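Local coordinates for protein putative adhesin (Bacteroides thetaiotaomicron, PDB 4QDG) that is a putative adhesin lipoprotein of the fimbrillin superfamily that probably helps anchor pili at the bacterial outer membrane, at residues 250-260 against 272-283. Sequence-based numbering, arbitrary orientation.
Sequences IPLINYLLMLK and FLDRESEWSMIF. With MG (magnesium ion), chain D.
The carbonyl oxygen of Leu-273, whose side chain packs against Ile-253 and Leu-256, binds a magnesium ion at 2.2 Å; the other modelled ligands are Glu-276 O, a water and Asn-151 OD1. This site lies at the end of helix 269-275 in a fimbrillin-family beta-domain, just before strand 278-283, which helix 252-260 crosses at 97°. Carbonyl ligands leave the Leu-273 side chain to the apolar interface, where its CD1 meets Ile-253 CG2 at 3.9 Å. Trp-279 links the metal site to the helix packing: its NE1 is hydrogen-bonded to Asn-151 OD1, the same oxygen that binds the magnesium, while its six-membered ring receives Leu-256 CD1 over one face, 3.9 Å from the centroid, a CH-pi contact. Leu-256 CD2 meets Trp-279 CE3 and also Met-281 SE, so the fork of leucine lets one side chain use both the indole face and the neighbouring selenium. The flexible selenomethionine Met-281 bends at its third torsion (79°), bringing CE 3.9 Å from Tyr-255 CB and tip to tip with Ile-250 CD1, which also meets the edge of Phe-283. Phe-272 is a knob among Leu-256, Leu-257, Leu-259 and Lys-260. Lysine suits this place because its aliphatic chain can lie on an aromatic face, CB 3.7 Å from the Phe-272 centroid, while NZ is hydrogen-bonded to Ser-269 OG. Leu-259 CD2 lies at the ring's edge, near its plane, 4.0 Å from Phe-272 CZ.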
loop_
_atom_site.group_PDB
_atom_site.type_symbol
_atom_site.label_atom_id
_atom_site.label_comp_id
_atom_site.label_asym_id
_atom_site.label_seq_id
_atom_site.Cartn_x
_atom_site.Cartn_y
_atom_site.Cartn_z
ATOM N N ILE A 250 6.514 17.779 -7.062
ATOM C CA ILE A 250 5.628 18.152 -5.973
ATOM C C ILE A 250 5.761 17.267 -4.750
ATOM O O ILE A 250 6.102 16.088 -4.878
ATOM C CB ILE A 250 4.149 18.073 -6.503
ATOM C CG1 ILE A 250 3.790 16.641 -7.014
ATOM C CG2 ILE A 250 3.861 19.143 -7.569
ATOM C CD1 ILE A 250 2.432 16.200 -6.780
ATOM N N PRO A 251 5.384 17.792 -3.560
ATOM C CA PRO A 251 5.289 16.910 -2.390
ATOM C C PRO A 251 3.976 16.123 -2.532
ATOM O O PRO A 251 2.877 16.647 -2.312
ATOM C CB PRO A 251 5.335 17.881 -1.195
ATOM C CG PRO A 251 5.002 19.236 -1.757
ATOM C CD PRO A 251 4.928 19.171 -3.242
ATOM N N LEU A 252 4.113 14.876 -2.993
ATOM C CA LEU A 252 3.047 13.934 -3.296
ATOM C C LEU A 252 1.963 13.815 -2.192
ATOM O O LEU A 252 0.782 13.833 -2.525
ATOM C CB LEU A 252 3.656 12.539 -3.587
ATOM C CG LEU A 252 2.694 11.349 -3.809
ATOM C CD1 LEU A 252 1.770 11.560 -5.030
ATOM C CD2 LEU A 252 3.471 10.093 -4.011
ATOM N N ILE A 253 2.358 13.696 -0.915
ATOM C CA ILE A 253 1.435 13.484 0.199
ATOM C C ILE A 253 0.544 14.728 0.432
ATOM O O ILE A 253 -0.686 14.589 0.561
ATOM C CB ILE A 253 2.179 13.007 1.464
ATOM C CG1 ILE A 253 2.725 11.593 1.195
ATOM C CG2 ILE A 253 1.257 13.028 2.680
ATOM C CD1 ILE A 253 2.962 10.766 2.282
ATOM N N ASN A 254 1.140 15.914 0.377
ATOM C CA ASN A 254 0.441 17.194 0.492
ATOM C C ASN A 254 -0.630 17.366 -0.577
ATOM O O ASN A 254 -1.713 17.855 -0.272
ATOM C CB ASN A 254 1.433 18.356 0.381
ATOM C CG ASN A 254 2.379 18.478 1.547
ATOM O OD1 ASN A 254 2.544 17.571 2.371
ATOM N ND2 ASN A 254 3.078 19.586 1.595
ATOM N N TYR A 255 -0.326 16.948 -1.813
ATOM C CA TYR A 255 -1.232 17.049 -2.955
ATOM C C TYR A 255 -2.382 16.080 -2.769
ATOM O O TYR A 255 -3.505 16.507 -2.914
ATOM C CB TYR A 255 -0.472 16.831 -4.286
ATOM C CG TYR A 255 0.084 18.121 -4.845
ATOM C CD1 TYR A 255 1.102 18.810 -4.184
ATOM C CD2 TYR A 255 -0.484 18.718 -5.967
ATOM C CE1 TYR A 255 1.568 20.040 -4.651
ATOM C CE2 TYR A 255 -0.056 19.967 -6.418
ATOM C CZ TYR A 255 0.991 20.613 -5.772
ATOM O OH TYR A 255 1.457 21.816 -6.250
ATOM N N LEU A 256 -2.131 14.858 -2.274
ATOM C CA LEU A 256 -3.225 13.886 -2.059
ATOM C C LEU A 256 -4.144 14.325 -0.930
ATOM O O LEU A 256 -5.342 14.080 -0.986
ATOM C CB LEU A 256 -2.720 12.451 -1.779
ATOM C CG LEU A 256 -1.801 11.809 -2.810
ATOM C CD1 LEU A 256 -1.294 10.483 -2.293
ATOM C CD2 LEU A 256 -2.488 11.644 -4.148
ATOM N N LEU A 257 -3.566 14.963 0.096
ATOM C CA LEU A 257 -4.312 15.442 1.245
ATOM C C LEU A 257 -5.175 16.653 0.842
ATOM O O LEU A 257 -6.094 16.963 1.585
ATOM C CB LEU A 257 -3.368 15.764 2.436
ATOM C CG LEU A 257 -2.670 14.562 3.130
ATOM C CD1 LEU A 257 -1.675 15.041 4.196
ATOM C CD2 LEU A 257 -3.675 13.568 3.729
HETATM N N MSE A 258 -4.942 17.284 -0.348
HETATM C CA MSE A 258 -5.838 18.365 -0.820
HETATM C C MSE A 258 -7.186 17.736 -1.241
HETATM O O MSE A 258 -8.210 18.405 -1.165
HETATM C CB MSE A 258 -5.257 19.212 -1.969
HETATM C CG MSE A 258 -4.035 20.013 -1.613
HETATM SE SE MSE A 258 -3.108 20.600 -3.277
HETATM C CE MSE A 258 -1.414 21.366 -2.395
ATOM N N LEU A 259 -7.184 16.433 -1.629
ATOM C CA LEU A 259 -8.422 15.735 -1.928
ATOM C C LEU A 259 -9.158 15.442 -0.598
ATOM O O LEU A 259 -10.370 15.613 -0.519
ATOM C CB LEU A 259 -8.169 14.435 -2.723
ATOM C CG LEU A 259 -9.419 13.566 -2.993
ATOM C CD1 LEU A 259 -10.323 14.248 -4.004
ATOM C CD2 LEU A 259 -9.032 12.199 -3.519
ATOM N N LYS A 260 -8.416 15.012 0.440
ATOM C CA LYS A 260 -9.001 14.736 1.744
ATOM C C LYS A 260 -9.646 15.993 2.336
ATOM O O LYS A 260 -10.786 15.931 2.772
ATOM C CB LYS A 260 -7.964 14.181 2.705
ATOM C CG LYS A 260 -8.581 13.517 3.942
ATOM C CD LYS A 260 -7.745 13.754 5.192
ATOM C CE LYS A 260 -8.024 15.110 5.816
ATOM N NZ LYS A 260 -7.193 15.317 7.027
ATOM N N PHE A 272 -6.781 8.164 5.752
ATOM C CA PHE A 272 -7.051 8.447 4.338
ATOM C C PHE A 272 -5.921 7.848 3.479
ATOM O O PHE A 272 -6.198 7.151 2.485
ATOM C CB PHE A 272 -7.169 9.985 4.129
ATOM C CG PHE A 272 -7.269 10.437 2.696
ATOM C CD1 PHE A 272 -8.449 10.271 1.978
ATOM C CD2 PHE A 272 -6.169 11.000 2.048
ATOM C CE1 PHE A 272 -8.536 10.670 0.636
ATOM C CE2 PHE A 272 -6.257 11.400 0.716
ATOM C CZ PHE A 272 -7.446 11.244 0.026
ATOM N N LEU A 273 -4.655 8.087 3.879
ATOM C CA LEU A 273 -3.507 7.551 3.129
ATOM C C LEU A 273 -3.431 6.026 3.197
ATOM O O LEU A 273 -2.899 5.414 2.262
ATOM C CB LEU A 273 -2.190 8.149 3.596
ATOM C CG LEU A 273 -2.028 9.660 3.424
ATOM C CD1 LEU A 273 -0.844 10.155 4.247
ATOM C CD2 LEU A 273 -1.885 10.042 1.926
ATOM N N ASP A 274 -3.974 5.410 4.294
ATOM C CA ASP A 274 -3.997 3.950 4.416
ATOM C C ASP A 274 -5.236 3.347 3.779
ATOM O O ASP A 274 -5.095 2.347 3.090
ATOM C CB ASP A 274 -3.895 3.473 5.868
ATOM C CG ASP A 274 -2.665 3.908 6.617
ATOM O OD1 ASP A 274 -1.582 3.906 6.015
ATOM O OD2 ASP A 274 -2.782 4.192 7.843
ATOM N N ARG A 275 -6.430 3.936 3.974
ATOM C CA ARG A 275 -7.678 3.377 3.405
ATOM C C ARG A 275 -7.697 3.397 1.866
ATOM O O ARG A 275 -8.241 2.494 1.260
ATOM C CB ARG A 275 -8.924 4.112 3.915
ATOM C CG ARG A 275 -9.323 3.747 5.318
ATOM C CD ARG A 275 -10.695 4.325 5.614
ATOM N NE ARG A 275 -11.099 4.045 6.986
ATOM C CZ ARG A 275 -11.743 2.945 7.383
ATOM N NH1 ARG A 275 -12.108 2.020 6.496
ATOM N NH2 ARG A 275 -12.050 2.776 8.662
ATOM N N GLU A 276 -7.152 4.438 1.264
ATOM C CA GLU A 276 -7.113 4.534 -0.177
ATOM C C GLU A 276 -5.808 3.951 -0.698
ATOM O O GLU A 276 -4.738 4.334 -0.237
ATOM C CB GLU A 276 -7.303 5.985 -0.667
ATOM C CG GLU A 276 -7.400 6.081 -2.190
ATOM C CD GLU A 276 -8.534 5.273 -2.784
ATOM O OE1 GLU A 276 -9.663 5.812 -2.867
ATOM O OE2 GLU A 276 -8.302 4.094 -3.144
ATOM N N SER A 277 -5.895 3.006 -1.633
ATOM C CA SER A 277 -4.702 2.364 -2.204
ATOM C C SER A 277 -4.619 2.529 -3.746
ATOM O O SER A 277 -3.614 2.161 -4.354
ATOM C CB SER A 277 -4.685 0.883 -1.832
ATOM O OG SER A 277 -5.799 0.216 -2.410
ATOM N N GLU A 278 -5.682 3.047 -4.359
ATOM C CA GLU A 278 -5.787 3.254 -5.795
ATOM C C GLU A 278 -5.926 4.726 -6.019
ATOM O O GLU A 278 -6.916 5.308 -5.606
ATOM C CB GLU A 278 -6.956 2.442 -6.409
ATOM C CG GLU A 278 -6.761 0.925 -6.387
ATOM C CD GLU A 278 -5.645 0.316 -7.228
ATOM O OE1 GLU A 278 -5.235 0.945 -8.232
ATOM O OE2 GLU A 278 -5.205 -0.813 -6.903
ATOM N N TRP A 279 -4.867 5.354 -6.559
ATOM C CA TRP A 279 -4.793 6.797 -6.763
ATOM C C TRP A 279 -4.633 7.150 -8.214
ATOM O O TRP A 279 -3.960 6.430 -8.960
ATOM C CB TRP A 279 -3.583 7.353 -5.998
ATOM C CG TRP A 279 -3.516 6.980 -4.541
ATOM C CD1 TRP A 279 -2.844 5.926 -3.994
ATOM C CD2 TRP A 279 -4.053 7.728 -3.443
ATOM N NE1 TRP A 279 -2.974 5.938 -2.628
ATOM C CE2 TRP A 279 -3.703 7.039 -2.257
ATOM C CE3 TRP A 279 -4.846 8.890 -3.347
ATOM C CZ2 TRP A 279 -4.081 7.495 -0.985
ATOM C CZ3 TRP A 279 -5.225 9.338 -2.088
ATOM C CH2 TRP A 279 -4.846 8.638 -0.926
ATOM N N SER A 280 -5.192 8.291 -8.617
ATOM C CA SER A 280 -5.028 8.787 -9.979
ATOM C C SER A 280 -4.894 10.286 -9.939
ATOM O O SER A 280 -5.540 10.951 -9.115
ATOM C CB SER A 280 -6.133 8.320 -10.925
ATOM O OG SER A 280 -7.402 8.869 -10.634
HETATM N N MSE A 281 -3.964 10.813 -10.731
HETATM C CA MSE A 281 -3.709 12.249 -10.745
HETATM C C MSE A 281 -3.559 12.750 -12.163
HETATM O O MSE A 281 -2.686 12.284 -12.890
HETATM C CB MSE A 281 -2.460 12.592 -9.941
HETATM C CG MSE A 281 -2.480 12.099 -8.517
HETATM SE SE MSE A 281 -0.772 12.516 -7.667
HETATM C CE MSE A 281 -1.095 14.421 -7.284
ATOM N N ILE A 282 -4.392 13.714 -12.540
ATOM C CA ILE A 282 -4.348 14.302 -13.876
ATOM C C ILE A 282 -3.756 15.701 -13.780
ATOM O O ILE A 282 -4.285 16.549 -13.062
ATOM C CB ILE A 282 -5.722 14.314 -14.598
ATOM C CG1 ILE A 282 -6.343 12.889 -14.626
ATOM C CG2 ILE A 282 -5.562 14.886 -16.014
ATOM C CD1 ILE A 282 -7.778 12.848 -15.031
ATOM N N PHE A 283 -2.650 15.914 -14.501
ATOM C CA PHE A 283 -1.988 17.203 -14.611
ATOM C C PHE A 283 -2.278 17.755 -16.011
ATOM O O PHE A 283 -2.155 17.030 -17.004
ATOM C CB PHE A 283 -0.475 17.081 -14.338
ATOM C CG PHE A 283 -0.115 16.630 -12.935
ATOM C CD1 PHE A 283 -0.086 15.279 -12.604
ATOM C CD2 PHE A 283 0.224 17.555 -11.955
ATOM C CE1 PHE A 283 0.247 14.863 -11.306
ATOM C CE2 PHE A 283 0.552 17.140 -10.662
ATOM C CZ PHE A 283 0.569 15.793 -10.348
HETATM MG MG MG D . -2.929 3.677 0.868
HETATM O O HOH W 1 -2.673 1.550 1.121
#